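Local coordinates for probable zinc protease (Pseudomonas aeruginosa, PDB 4NNZ), which probably acts as one subunit of a heterodimeric zinc metallopeptidase of the M16 family, at residues 32-37 / 191-196. Residues are numbered along the deposited sequence; the frame is centred on the assembly and turned at random.
Sequences QLWYRI and TLVVVG
Strands 32-35 and 191-196 pair antiparallel among the inner strands of the six-stranded mixed sheet in the N-terminal half of this M16 peptidase; the axes of these segments run at 156°. Two hydrogen-bonded pairs, Q32 with V193 and W34 with T191, flank the non-hydrogen-bonded pair L33-L192, and four backbone hydrogen bonds fix that register. Q32 N reaches V193 O at 3.0 Å, and V193 N returns a bond to Q32 O. At the other pair W34 N meets T191 O at 2.9 Å, with T191 N bonding back to W34 O.

Q32, W34, T191 and V193 share one face. There W34 NE1 donates to OE1 of Q32 at 2.9 Å, a bent bond (N-H...O 145°) received on a lone pair close to the indole plane. It joins two side chains two residues apart on one strand, consistent with the indole orienting the amide. The indole's CD1 also approaches V193 CG2, obliquely, at 4.3 Å. On the opposite face L33 CD1 lies 4.4 Å from L192 CB, a loose apolar contact.

Helix 367-379 packs on the face of Q32 and W34, touching them through A371 and S379, while helix 100-112 meets L33 and L192 through E107 and L104. Within the sheet, strand 89-96 flanks 28-35; strand 17-22 runs parallel on the other side of 190-196, where K17 and I19 bond to L192, and I19 also to V194.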
loop_
_atom_site.group_PDB
_atom_site.type_symbol
_atom_site.label_atom_id
_atom_site.label_comp_id
_atom_site.label_asym_id
_atom_site.label_seq_id
_atom_site.Cartn_x
_atom_site.Cartn_y
_atom_site.Cartn_z
ATOM N N GLN A 32 24.867 -9.115 17.853
ATOM C CA GLN A 32 23.542 -8.801 17.350
ATOM C C GLN A 32 23.210 -9.545 16.098
ATOM O O GLN A 32 24.072 -9.693 15.278
ATOM C CB GLN A 32 23.439 -7.348 17.031
ATOM C CG GLN A 32 24.261 -6.453 17.879
ATOM C CD GLN A 32 23.765 -5.054 17.798
ATOM O OE1 GLN A 32 23.210 -4.661 16.815
ATOM N NE2 GLN A 32 23.949 -4.311 18.842
ATOM N N LEU A 33 21.970 -9.991 15.901
ATOM C CA LEU A 33 21.798 -10.558 14.565
ATOM C C LEU A 33 20.800 -9.800 13.710
ATOM O O LEU A 33 19.705 -9.656 14.124
ATOM C CB LEU A 33 21.425 -12.011 14.652
ATOM C CG LEU A 33 21.334 -12.816 13.373
ATOM C CD1 LEU A 33 22.327 -12.348 12.352
ATOM C CD2 LEU A 33 21.580 -14.263 13.651
ATOM N N TRP A 34 21.161 -9.324 12.519
ATOM C CA TRP A 34 20.251 -8.480 11.769
ATOM C C TRP A 34 19.772 -9.159 10.521
ATOM O O TRP A 34 20.540 -9.500 9.680
ATOM C CB TRP A 34 20.961 -7.207 11.362
ATOM C CG TRP A 34 21.312 -6.346 12.477
ATOM C CD1 TRP A 34 22.217 -6.593 13.413
ATOM C CD2 TRP A 34 20.745 -5.089 12.793
ATOM N NE1 TRP A 34 22.267 -5.596 14.291
ATOM C CE2 TRP A 34 21.361 -4.649 13.936
ATOM C CE3 TRP A 34 19.766 -4.300 12.220
ATOM C CZ2 TRP A 34 21.050 -3.464 14.515
ATOM C CZ3 TRP A 34 19.456 -3.145 12.789
ATOM C CH2 TRP A 34 20.084 -2.726 13.929
ATOM N N TYR A 35 18.473 -9.322 10.399
ATOM C CA TYR A 35 17.881 -9.954 9.254
ATOM C C TYR A 35 17.259 -8.890 8.405
ATOM O O TYR A 35 16.649 -8.010 8.908
ATOM C CB TYR A 35 16.788 -10.889 9.678
ATOM C CG TYR A 35 17.212 -12.172 10.317
ATOM C CD1 TYR A 35 17.604 -13.253 9.568
ATOM C CD2 TYR A 35 17.166 -12.318 11.674
ATOM C CE1 TYR A 35 17.967 -14.427 10.164
ATOM C CE2 TYR A 35 17.523 -13.487 12.272
ATOM C CZ TYR A 35 17.920 -14.538 11.512
ATOM O OH TYR A 35 18.267 -15.678 12.147
ATOM N N ARG A 36 17.413 -8.967 7.102
ATOM C CA ARG A 36 16.826 -7.983 6.238
ATOM C C ARG A 36 15.404 -8.310 5.856
ATOM O O ARG A 36 15.106 -8.597 4.734
ATOM C CB ARG A 36 17.676 -7.825 5.012
ATOM C CG ARG A 36 19.062 -7.364 5.293
ATOM C CD ARG A 36 19.891 -7.444 4.049
ATOM N NE ARG A 36 21.071 -8.239 4.267
ATOM C CZ ARG A 36 21.410 -9.273 3.530
ATOM N NH1 ARG A 36 20.660 -9.648 2.525
ATOM N NH2 ARG A 36 22.498 -9.928 3.801
ATOM N N ILE A 37 14.527 -8.275 6.816
ATOM C CA ILE A 37 13.156 -8.434 6.529
ATOM C C ILE A 37 12.424 -7.446 7.411
ATOM O O ILE A 37 12.887 -7.105 8.450
ATOM C CB ILE A 37 12.740 -9.897 6.689
ATOM C CG1 ILE A 37 11.291 -10.080 6.307
ATOM C CG2 ILE A 37 13.049 -10.391 8.064
ATOM C CD1 ILE A 37 10.978 -9.591 4.936
ATOM N N THR A 191 22.990 -10.521 8.856
ATOM C CA THR A 191 24.302 -10.052 9.259
ATOM C C THR A 191 24.563 -10.289 10.720
ATOM O O THR A 191 23.769 -9.958 11.514
ATOM C CB THR A 191 24.497 -8.570 9.009
ATOM O OG1 THR A 191 24.210 -8.289 7.663
ATOM C CG2 THR A 191 25.875 -8.236 9.194
ATOM N N LEU A 192 25.706 -10.846 11.058
ATOM C CA LEU A 192 26.065 -11.065 12.421
ATOM C C LEU A 192 27.062 -10.019 12.764
ATOM O O LEU A 192 27.996 -9.835 12.051
ATOM C CB LEU A 192 26.717 -12.407 12.564
ATOM C CG LEU A 192 27.355 -12.644 13.916
ATOM C CD1 LEU A 192 26.322 -12.635 15.004
ATOM C CD2 LEU A 192 28.106 -13.942 13.916
ATOM N N VAL A 193 26.838 -9.300 13.850
ATOM C CA VAL A 193 27.751 -8.260 14.239
ATOM C C VAL A 193 28.291 -8.476 15.616
ATOM O O VAL A 193 27.546 -8.720 16.516
ATOM C CB VAL A 193 27.101 -6.891 14.187
ATOM C CG1 VAL A 193 28.143 -5.844 14.451
ATOM C CG2 VAL A 193 26.498 -6.677 12.833
ATOM N N VAL A 194 29.602 -8.421 15.764
ATOM C CA VAL A 194 30.220 -8.607 17.061
ATOM C C VAL A 194 31.186 -7.516 17.449
ATOM O O VAL A 194 32.121 -7.244 16.739
ATOM C CB VAL A 194 30.951 -9.947 17.129
ATOM C CG1 VAL A 194 31.440 -10.216 18.522
ATOM C CG2 VAL A 194 30.035 -11.058 16.696
ATOM N N VAL A 195 30.973 -6.899 18.584
ATOM C CA VAL A 195 31.951 -5.968 19.080
ATOM C C VAL A 195 32.253 -6.153 20.563
ATOM O O VAL A 195 31.404 -6.537 21.343
ATOM C CB VAL A 195 31.713 -4.498 18.615
ATOM C CG1 VAL A 195 30.561 -4.363 17.666
ATOM C CG2 VAL A 195 31.603 -3.511 19.737
ATOM N N GLY A 196 33.490 -5.884 20.929
ATOM C CA GLY A 196 33.887 -6.091 22.290
ATOM C C GLY A 196 35.210 -6.785 22.448
ATOM O O GLY A 196 36.022 -6.809 21.573
#